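Local coordinates for protein hypothetical oxidoreductase ycnD (Bacillus subtilis, PDB 1ZCH) that catalyses the NAD(P)H-dependent reduction of FMN, and also reduces nitroaromatic compounds, quinones, chromates and azo dyes, working as a flavin-containing homodimer, at residues A123-S127 / L128-T132; E25-D28 / Q29-E32; P234-R237 / E238-K242; E144-L148 / L149-K153. One frame throughout, in Å; residues are numbered along the deposited sequence. Where two conformers were deposited one is given.

Interaction 1: residues A123-S127 / L128-T132; sequences AAAES and LGLGT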
loop_
_atom_site.group_PDB
_atom_site.type_symbol
_atom_site.label_atom_id
_atom_site.label_comp_id
_atom_site.label_asym_id
_atom_site.label_seq_id
_atom_site.Cartn_x
_atom_site.Cartn_y
_atom_site.Cartn_z
ATOM N N ALA A 123 1.733 7.466 8.925
ATOM C CA ALA A 123 0.735 8.007 9.840
ATOM C C ALA A 123 1.227 7.979 11.288
ATOM O O ALA A 123 1.094 8.959 12.024
ATOM C CB ALA A 123 -0.560 7.218 9.714
ATOM N N ALA A 124 1.803 6.853 11.690
ATOM C CA ALA A 124 2.307 6.697 13.052
ATOM C C ALA A 124 3.443 7.666 13.372
ATOM O O ALA A 124 3.405 8.380 14.380
ATOM C CB ALA A 124 2.780 5.255 13.270
ATOM N N ALA A 125 4.453 7.688 12.509
ATOM C CA ALA A 125 5.613 8.549 12.706
ATOM C C ALA A 125 5.232 10.022 12.808
ATOM O O ALA A 125 5.681 10.732 13.712
ATOM C CB ALA A 125 6.608 8.348 11.563
ATOM N N GLU A 126 4.403 10.486 11.880
ATOM C CA GLU A 126 4.009 11.886 11.888
ATOM C C GLU A 126 3.170 12.263 13.106
ATOM O O GLU A 126 3.209 13.411 13.552
ATOM C CB GLU A 126 3.310 12.222 10.564
ATOM C CG GLU A 126 4.274 12.017 9.396
ATOM C CD GLU A 126 3.706 12.337 8.027
ATOM O OE1 GLU A 126 2.498 12.624 7.906
ATOM O OE2 GLU A 126 4.494 12.289 7.060
ATOM N N SER A 127 2.442 11.301 13.671
ATOM C CA SER A 127 1.633 11.578 14.859
ATOM C C SER A 127 2.558 11.833 16.055
ATOM O O SER A 127 2.158 12.444 17.046
ATOM C CB SER A 127 0.701 10.402 15.178
ATOM O OG SER A 127 1.396 9.325 15.793
ATOM N N LEU A 128 3.797 11.363 15.950
ATOM C CA LEU A 128 4.781 11.539 17.010
ATOM C C LEU A 128 5.573 12.840 16.852
ATOM O O LEU A 128 6.436 13.155 17.673
ATOM C CB LEU A 128 5.739 10.346 17.029
ATOM C CG LEU A 128 5.088 8.993 17.350
ATOM C CD1 LEU A 128 6.066 7.866 17.066
ATOM C CD2 LEU A 128 4.645 8.967 18.809
ATOM N N GLY A 129 5.279 13.591 15.796
ATOM C CA GLY A 129 5.977 14.843 15.561
ATOM C C GLY A 129 7.163 14.677 14.631
ATOM O O GLY A 129 7.909 15.626 14.378
ATOM N N LEU A 130 7.339 13.468 14.111
ATOM C CA LEU A 130 8.446 13.181 13.207
ATOM C C LEU A 130 8.098 13.509 11.762
ATOM O O LEU A 130 6.930 13.510 11.374
ATOM C CB LEU A 130 8.839 11.704 13.309
ATOM C CG LEU A 130 9.336 11.242 14.682
ATOM C CD1 LEU A 130 9.339 9.731 14.744
ATOM C CD2 LEU A 130 10.731 11.811 14.939
ATOM N N GLY A 131 9.125 13.795 10.971
ATOM C CA GLY A 131 8.912 14.089 9.567
ATOM C C GLY A 131 9.276 12.842 8.790
ATOM O O GLY A 131 10.080 12.036 9.264
ATOM N N THR A 132 8.674 12.661 7.618
ATOM C CA THR A 132 8.972 11.496 6.793
ATOM C C THR A 132 8.875 11.828 5.308
ATOM O O THR A 132 8.315 12.859 4.916
ATOM C CB THR A 132 7.976 10.321 7.036
ATOM O OG1 THR A 132 6.727 10.611 6.390
ATOM C CG2 THR A 132 7.726 10.101 8.531
HETATM O O HOH W 1 6.287 14.234 7.252
HETATM O O HOH W 2 4.805 15.514 12.232
#
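Ala125 O takes two backbone N-H groups, from Leu128 N at 3.0 Å and from Leu130 N at 3.2 Å, reaching it from opposite faces of its carbonyl plane. The Leu130 bond and Gly129 N on Glu126 O are the two bonds of the Schellman motif that ends helix 104-127; Leu128 N is a further donor. Gly129 has the positive phi at which a CB would jam against the preceding carbonyl oxygen. The turn leads into strand 131-135 and brings Thr132 back beside the last helical turn. There Thr132 CG2 packs on Ala125 CB at 3.7 Å, while its OG1 donates to Glu126 OE2 (2.9 Å) on the anti side, 25° out of the carboxylate plane. Glu126 CG, anti to the carbonyl carbon (chi1 -62°), passes Leu130 O at 3.6 Å, and the extended chain beyond it carries OE2 to Thr132 OG1. The two side chains cross at about a right angle. OE1 of Glu126 bonds ND1 of His11, a residue of the FMN site. Water 1 also joins Glu126 OE2 to Thr132 N. Asn2 of the second subunit bonds Ser127 OG through its ND2, and this hydroxyl in turn gives Ala124 O a 2.6 Å hydrogen bond.

Interaction 2: residues E25-D28 / Q29-E32; sequences EQLD and QIIE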
loop_
_atom_site.group_PDB
_atom_site.type_symbol
_atom_site.label_atom_id
_atom_site.label_comp_id
_atom_site.label_asym_id
_atom_site.label_seq_id
_atom_site.Cartn_x
_atom_site.Cartn_y
_atom_site.Cartn_z
ATOM N N GLU A 25 12.105 3.910 21.360
ATOM C CA GLU A 25 10.724 3.728 21.786
ATOM C C GLU A 25 9.746 4.180 20.712
ATOM O O GLU A 25 8.702 3.555 20.520
ATOM C CB GLU A 25 10.454 4.505 23.074
ATOM C CG GLU A 25 9.160 4.107 23.762
ATOM C CD GLU A 25 8.928 4.869 25.054
ATOM O OE1 GLU A 25 9.919 5.196 25.737
ATOM O OE2 GLU A 25 7.753 5.125 25.393
ATOM N N GLN A 26 10.075 5.267 20.018
ATOM C CA GLN A 26 9.198 5.770 18.966
ATOM C C GLN A 26 9.222 4.813 17.779
ATOM O O GLN A 26 8.185 4.538 17.176
ATOM C CB GLN A 26 9.623 7.178 18.533
ATOM C CG GLN A 26 9.484 8.222 19.643
ATOM C CD GLN A 26 9.754 9.636 19.157
ATOM O OE1 GLN A 26 10.751 9.894 18.485
ATOM N NE2 GLN A 26 8.867 10.559 19.502
ATOM N N LEU A 27 10.405 4.304 17.446
ATOM C CA LEU A 27 10.519 3.358 16.348
ATOM C C LEU A 27 9.698 2.111 16.671
ATOM O O LEU A 27 9.047 1.546 15.792
ATOM C CB LEU A 27 11.987 2.986 16.109
ATOM C CG LEU A 27 12.863 4.093 15.512
ATOM C CD1 LEU A 27 14.298 3.596 15.343
ATOM C CD2 LEU A 27 12.289 4.523 14.166
ATOM N N ASP A 28 9.717 1.684 17.932
ATOM C CA ASP A 28 8.946 0.506 18.326
ATOM C C ASP A 28 7.456 0.738 18.101
ATOM O O ASP A 28 6.745 -0.148 17.629
ATOM C CB ASP A 28 9.168 0.154 19.803
ATOM C CG ASP A 28 10.567 -0.357 20.087
ATOM O OD1 ASP A 28 11.176 -0.982 19.192
ATOM O OD2 ASP A 28 11.052 -0.149 21.219
ATOM N N GLN A 29 6.982 1.930 18.451
ATOM C CA GLN A 29 5.570 2.261 18.282
ATOM C C GLN A 29 5.183 2.269 16.807
ATOM O O GLN A 29 4.115 1.788 16.433
ATOM C CB GLN A 29 5.267 3.628 18.901
ATOM C CG GLN A 29 5.376 3.655 20.416
ATOM C CD GLN A 29 5.123 5.033 20.989
ATOM O OE1 GLN A 29 4.034 5.590 20.849
ATOM N NE2 GLN A 29 6.133 5.594 21.637
ATOM N N ILE A 30 6.057 2.828 15.978
ATOM C CA ILE A 30 5.816 2.891 14.543
ATOM C C ILE A 30 5.731 1.466 13.992
ATOM O O ILE A 30 4.839 1.144 13.206
ATOM C CB ILE A 30 6.952 3.673 13.843
ATOM C CG1 ILE A 30 6.895 5.146 14.275
ATOM C CG2 ILE A 30 6.850 3.526 12.323
ATOM C CD1 ILE A 30 8.088 5.965 13.835
ATOM N N ILE A 31 6.652 0.611 14.424
ATOM C CA ILE A 31 6.663 -0.776 13.972
ATOM C C ILE A 31 5.435 -1.533 14.475
ATOM O O ILE A 31 4.858 -2.345 13.744
ATOM C CB ILE A 31 7.948 -1.501 14.433
ATOM C CG1 ILE A 31 9.167 -0.855 13.763
ATOM C CG2 ILE A 31 7.868 -2.984 14.099
ATOM C CD1 ILE A 31 9.138 -0.890 12.238
ATOM N N GLU A 32 5.023 -1.262 15.712
ATOM C CA GLU A 32 3.850 -1.935 16.262
ATOM C C GLU A 32 2.630 -1.557 15.436
ATOM O O GLU A 32 1.764 -2.387 15.172
ATOM C CB GLU A 32 3.617 -1.501 17.714
ATOM C CG GLU A 32 4.669 -1.969 18.706
ATOM C CD GLU A 32 4.466 -1.366 20.087
ATOM O OE1 GLU A 32 3.327 -1.424 20.598
ATOM O OE2 GLU A 32 5.442 -0.836 20.661
#
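Gln29 lies back along helix 24-36 toward Glu25, one turn earlier, and its side chain can be followed atom by atom. CB sits 3.5 Å from Gln26 O. With CG anti to the carbonyl carbon (chi1 -68°) the chain heads toward the N-terminal end of the helix, and CG comes 3.3 Å from Glu25 O. CD keeps to the same oxygen a little farther off. At the tip, NE2 makes a weak hydrogen bond to Glu25 O at 3.5 Å and also lies 4.0 Å from Glu25 CG. Glu25 O thus has two donors from one residue, since Gln29 N is its regular helical partner at 3.1 Å. With an alanine here, Glu25 O would lose its second donor, and the space beside Glu25 CG would probably be left open. On the buried side Leu27 CD2 and Ile30 CD1 meet loosely at 4.5 Å; Ile30 also rests on Ala121 of helix 104-127, while Gln29 packs on Ile5 of the second subunit. Asp28 turns its OD1 back to Gln24 NE2. The regular backbone bonds, such as Ile31 N to Leu27 O at 2.9 Å, are the firmer ones, which implies that the main chain holds this turn, the apolar face fits it against helix 104-127, and the amide of Gln29 is a weak addition.

Interaction 3: residues P234-R237 / E238-K242; sequences PHIR and EMLEK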
loop_
_atom_site.group_PDB
_atom_site.type_symbol
_atom_site.label_atom_id
_atom_site.label_comp_id
_atom_site.label_asym_id
_atom_site.label_seq_id
_atom_site.Cartn_x
_atom_site.Cartn_y
_atom_site.Cartn_z
ATOM N N PRO A 234 13.108 0.129 -16.592
ATOM C CA PRO A 234 12.777 -1.001 -17.466
ATOM C C PRO A 234 13.307 -2.352 -16.989
ATOM O O PRO A 234 13.109 -3.374 -17.649
ATOM C CB PRO A 234 13.392 -0.580 -18.796
ATOM C CG PRO A 234 14.658 0.089 -18.349
ATOM C CD PRO A 234 14.192 0.944 -17.176
ATOM N N HIS A 235 13.959 -2.348 -15.832
ATOM C CA HIS A 235 14.554 -3.551 -15.257
ATOM C C HIS A 235 13.725 -4.206 -14.151
ATOM O O HIS A 235 14.212 -5.112 -13.472
ATOM C CB HIS A 235 15.916 -3.198 -14.669
ATOM C CG HIS A 235 15.844 -2.124 -13.628
ATOM N ND1 HIS A 235 15.821 -0.783 -13.945
ATOM C CD2 HIS A 235 15.699 -2.195 -12.282
ATOM C CE1 HIS A 235 15.662 -0.074 -12.842
ATOM N NE2 HIS A 235 15.584 -0.906 -11.818
ATOM N N ILE A 236 12.489 -3.761 -13.956
ATOM C CA ILE A 236 11.671 -4.328 -12.888
ATOM C C ILE A 236 11.369 -5.816 -13.036
ATOM O O ILE A 236 11.530 -6.578 -12.081
ATOM C CB ILE A 236 10.338 -3.556 -12.724
ATOM C CG1 ILE A 236 10.630 -2.114 -12.302
ATOM C CG2 ILE A 236 9.459 -4.236 -11.668
ATOM C CD1 ILE A 236 11.444 -1.998 -11.017
ATOM N N ARG A 237 10.927 -6.238 -14.217
ATOM C CA ARG A 237 10.626 -7.649 -14.414
ATOM C C ARG A 237 11.867 -8.487 -14.117
ATOM O O ARG A 237 11.783 -9.542 -13.487
ATOM C CB ARG A 237 10.165 -7.919 -15.849
ATOM C CG ARG A 237 9.917 -9.396 -16.108
ATOM C CD ARG A 237 9.497 -9.669 -17.536
ATOM N NE ARG A 237 9.211 -11.087 -17.737
ATOM C CZ ARG A 237 8.727 -11.601 -18.862
ATOM N NH1 ARG A 237 8.474 -10.812 -19.898
ATOM N NH2 ARG A 237 8.485 -12.903 -18.948
ATOM N N GLU A 238 13.017 -8.010 -14.579
ATOM C CA GLU A 238 14.278 -8.708 -14.354
ATOM C C GLU A 238 14.560 -8.863 -12.858
ATOM O O GLU A 238 14.935 -9.944 -12.406
ATOM C CB GLU A 238 15.425 -7.951 -15.027
ATOM C CG GLU A 238 16.796 -8.557 -14.776
ATOM C CD GLU A 238 17.873 -7.926 -15.637
ATOM O OE1 GLU A 238 18.001 -6.683 -15.618
ATOM O OE2 GLU A 238 18.592 -8.676 -16.332
ATOM N N MET A 239 14.384 -7.781 -12.100
ATOM C CA MET A 239 14.602 -7.805 -10.650
ATOM C C MET A 239 13.712 -8.861 -10.014
ATOM O O MET A 239 14.172 -9.703 -9.240
ATOM C CB MET A 239 14.261 -6.448 -10.014
ATOM C CG MET A 239 14.088 -6.519 -8.482
ATOM S SD MET A 239 13.339 -5.055 -7.697
ATOM C CE MET A 239 11.600 -5.400 -7.929
ATOM N N LEU A 240 12.427 -8.794 -10.343
ATOM C CA LEU A 240 11.446 -9.726 -9.806
ATOM C C LEU A 240 11.805 -11.180 -10.094
ATOM O O LEU A 240 11.757 -12.023 -9.198
ATOM C CB LEU A 240 10.059 -9.400 -10.370
ATOM C CG LEU A 240 9.495 -8.051 -9.905
ATOM C CD1 LEU A 240 8.227 -7.703 -10.682
ATOM C CD2 LEU A 240 9.209 -8.119 -8.405
ATOM N N GLU A 241 12.173 -11.475 -11.338
ATOM C CA GLU A 241 12.530 -12.840 -11.706
ATOM C C GLU A 241 13.772 -13.308 -10.957
ATOM O O GLU A 241 13.844 -14.455 -10.510
ATOM C CB GLU A 241 12.767 -12.941 -13.214
ATOM C CG GLU A 241 11.574 -12.520 -14.047
ATOM C CD GLU A 241 11.761 -12.803 -15.528
ATOM O OE1 GLU A 241 12.792 -12.378 -16.097
ATOM O OE2 GLU A 241 10.870 -13.447 -16.121
ATOM N N LYS A 242 14.745 -12.414 -10.820
ATOM C CA LYS A 242 15.983 -12.733 -10.126
ATOM C C LYS A 242 15.701 -13.043 -8.660
ATOM O O LYS A 242 16.450 -13.780 -8.017
ATOM C CB LYS A 242 16.947 -11.552 -10.240
ATOM C CG LYS A 242 18.358 -11.829 -9.760
ATOM C CD LYS A 242 19.267 -10.647 -10.065
ATOM C CE LYS A 242 19.323 -10.354 -11.563
ATOM N NZ LYS A 242 20.103 -9.121 -11.872
HETATM O O HOH W 3 13.113 -6.106 -16.851
#
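Glu241 N donates to Arg237 O at 2.9 Å, the shortest polar bond between the two halves of this short helix, 236-242. The same two residues meet again through their side chains. Arg237 leaves the backbone with CG anti to its N (chi1 177°) and stays extended as far as NE, while Glu241 brings its carboxylate back alongside, CG passing 3.0 Å from Arg237 O. NE then forms a weak, bent salt-bridge hydrogen bond with Glu241 OE2 (3.3 Å, 145° at the hydrogen). OE2 comes to the edge of the guanidinium, near its plane, but the two flat groups are turned 61° apart, and NH2 stays farther from OE2, at 3.7 Å. A methionine in place of Arg237 would probably leave the Glu241 carboxylate without this positive mate and freer to swing into solvent. The backbone N of Arg237 is also used, donating to Glu248 of the second subunit. Just before the helix, His235 is the N-cap residue: its backbone O receives Met239 N, and its ring reaches Arg139 O through NE2. Water 3 serves the first turn, donating to Pro234 O at 2.8 Å and accepting from Glu238 N. On the buried face Ile236 CG2 touches Leu240 CD1 at 3.8 Å, with Met239 CE at the margin. This face fits against two other elements: Met239 lies on Pro142 of helix 142-148, and with Leu240 it covers Phe156 of strand 155-164.

Interaction 4: residues E144-L148 / L149-K153; sequences ELIEL and LELPK. With CA (calcium ion), chain C.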
loop_
_atom_site.group_PDB
_atom_site.type_symbol
_atom_site.label_atom_id
_atom_site.label_comp_id
_atom_site.label_asym_id
_atom_site.label_seq_id
_atom_site.Cartn_x
_atom_site.Cartn_y
_atom_site.Cartn_z
ATOM N N GLU A 144 22.046 -4.022 -6.266
ATOM C CA GLU A 144 23.042 -3.539 -5.311
ATOM C C GLU A 144 22.447 -3.470 -3.908
ATOM O O GLU A 144 23.093 -3.839 -2.925
ATOM C CB GLU A 144 23.533 -2.137 -5.691
ATOM C CG GLU A 144 24.336 -2.030 -6.983
ATOM C CD GLU A 144 23.519 -2.326 -8.227
ATOM O OE1 GLU A 144 22.285 -2.115 -8.205
ATOM O OE2 GLU A 144 24.120 -2.758 -9.237
ATOM N N LEU A 145 21.215 -2.976 -3.822
ATOM C CA LEU A 145 20.534 -2.836 -2.542
ATOM C C LEU A 145 20.244 -4.209 -1.945
ATOM O O LEU A 145 20.396 -4.419 -0.742
ATOM C CB LEU A 145 19.228 -2.054 -2.725
ATOM C CG LEU A 145 18.458 -1.678 -1.455
ATOM C CD1 LEU A 145 19.318 -0.786 -0.563
ATOM C CD2 LEU A 145 17.172 -0.957 -1.839
ATOM N N ILE A 146 19.828 -5.138 -2.798
ATOM C CA ILE A 146 19.525 -6.503 -2.378
ATOM C C ILE A 146 20.769 -7.142 -1.761
ATOM O O ILE A 146 20.695 -7.797 -0.721
ATOM C CB ILE A 146 19.047 -7.343 -3.585
ATOM C CG1 ILE A 146 17.595 -6.983 -3.918
ATOM C CG2 ILE A 146 19.203 -8.828 -3.301
ATOM C CD1 ILE A 146 17.118 -7.503 -5.255
ATOM N N GLU A 147 21.915 -6.933 -2.403
ATOM C CA GLU A 147 23.176 -7.486 -1.922
ATOM C C GLU A 147 23.633 -6.807 -0.636
ATOM O O GLU A 147 24.087 -7.467 0.299
ATOM C CB GLU A 147 24.258 -7.340 -2.993
ATOM C CG GLU A 147 23.931 -8.101 -4.261
ATOM C CD GLU A 147 23.734 -9.582 -4.001
ATOM O OE1 GLU A 147 22.921 -10.214 -4.706
ATOM O OE2 GLU A 147 24.402 -10.116 -3.090
ATOM N N LEU A 148 23.505 -5.485 -0.595
ATOM C CA LEU A 148 23.920 -4.713 0.568
ATOM C C LEU A 148 23.178 -5.101 1.842
ATOM O O LEU A 148 23.780 -5.236 2.907
ATOM C CB LEU A 148 23.714 -3.217 0.304
ATOM C CG LEU A 148 24.081 -2.258 1.442
ATOM C CD1 LEU A 148 25.584 -2.314 1.708
ATOM C CD2 LEU A 148 23.664 -0.844 1.068
ATOM N N LEU A 149 21.869 -5.288 1.729
ATOM C CA LEU A 149 21.047 -5.621 2.885
ATOM C C LEU A 149 20.764 -7.110 3.049
ATOM O O LEU A 149 19.988 -7.510 3.919
ATOM C CB LEU A 149 19.738 -4.833 2.815
ATOM C CG LEU A 149 19.953 -3.316 2.733
ATOM C CD1 LEU A 149 18.610 -2.591 2.736
ATOM C CD2 LEU A 149 20.810 -2.860 3.910
ATOM N N GLU A 150 21.400 -7.921 2.210
ATOM C CA GLU A 150 21.248 -9.368 2.263
ATOM C C GLU A 150 19.813 -9.850 2.080
ATOM O O GLU A 150 19.374 -10.780 2.759
ATOM C CB GLU A 150 21.806 -9.897 3.590
ATOM C CG GLU A 150 23.312 -9.707 3.741
ATOM C CD GLU A 150 23.829 -10.137 5.104
ATOM O OE1 GLU A 150 23.465 -11.239 5.561
ATOM O OE2 GLU A 150 24.610 -9.375 5.715
ATOM N N LEU A 151 19.081 -9.224 1.165
ATOM C CA LEU A 151 17.706 -9.637 0.911
ATOM C C LEU A 151 17.777 -10.970 0.176
ATOM O O LEU A 151 18.413 -11.079 -0.874
ATOM C CB LEU A 151 16.975 -8.594 0.061
ATOM C CG LEU A 151 17.035 -7.156 0.595
ATOM C CD1 LEU A 151 16.187 -6.246 -0.292
ATOM C CD2 LEU A 151 16.546 -7.116 2.037
ATOM N N PRO A 152 17.132 -12.009 0.725
ATOM C CA PRO A 152 17.152 -13.329 0.092
ATOM C C PRO A 152 16.134 -13.471 -1.029
ATOM O O PRO A 152 15.380 -12.544 -1.330
ATOM C CB PRO A 152 16.839 -14.256 1.259
ATOM C CG PRO A 152 15.776 -13.460 1.984
ATOM C CD PRO A 152 16.360 -12.043 1.983
ATOM N N LYS A 153 16.121 -14.642 -1.653
ATOM C CA LYS A 153 15.163 -14.914 -2.715
ATOM C C LYS A 153 13.759 -14.735 -2.122
ATOM O O LYS A 153 13.543 -15.007 -0.938
ATOM C CB LYS A 153 15.358 -16.348 -3.221
ATOM C CG LYS A 153 14.460 -16.761 -4.372
ATOM C CD LYS A 153 14.833 -18.161 -4.846
ATOM C CE LYS A 153 13.950 -18.636 -5.984
ATOM N NZ LYS A 153 14.372 -19.995 -6.439
HETATM CA CA CA C . 22.906 -12.663 7.198
HETATM O O HOH W 4 21.142 -11.097 -1.040
HETATM O O HOH W 5 20.668 -12.646 6.245
HETATM O O HOH W 6 21.840 -10.747 8.477
#
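Glu150, whose N makes a weak hydrogen bond to Glu147 O at 3.3 Å, gives its carboxylate to a calcium ion. OE1 binds the metal at 2.2 Å, while OE2 stays 4.0 Å away, so the carboxylate is held by one oxygen. Waters 5 and 6 are further ligands, and Asn189 OD1 of the second subunit binds the same ion, which therefore bridges the two chains. CG of Glu150 stands anti to the carbonyl carbon (chi1 -65°) and the chain runs out extended, carrying OE1 away from the helix to the metal. Behind this shell the backbone sets the direction: Glu150 has positive phi (59°), and Leu151 N turns back to Ile146 O at 2.9 Å, in the plane of that carbonyl. Water 4 donates to Leu151 O and, weakly, to Ile146 O. Next comes the apolar layer. Leu151 crosses Ile146 at about a right angle, CD1 on CG1 at 4.0 Å, and Ile146 CG2 comes 3.4 Å from Leu151 O. Leu149 sends CD1 to Leu145 CD1 (3.8 Å), and both of these residues pack on Leu78 of strand 75-82. Leu145, Ile146 and Leu151 also share Pro157 of strand 155-164. The whole is a Schellman motif closing helix 142-148, with the apolar contact between Ile146 and Leu151 across the turn that classically accompanies this helix end.

All four contacts are local, partly buried and touch the second subunit; exposed residues take part in 2, 3 and 4 but not in 1. Interactions 1 and 2 join neighbouring helices, Ile30 CD1 packing on Ala125 CB at 3.6 Å. Interactions 3 and 4 lie about 5 Å apart at nearest atoms; 3 is across the chain's centre from 1 and 2. Strand 155-164 is touched by 1, 3 and 4. Interactions 1 and 4 both end helices by Schellman turns, yet the glutamate of 1 serves a threonine and the FMN site, that of 4 calcium. Helix turns 2 and 3 each add to a buried apolar face a weak side-chain polar bond, amide in 2, salt bridge in 3.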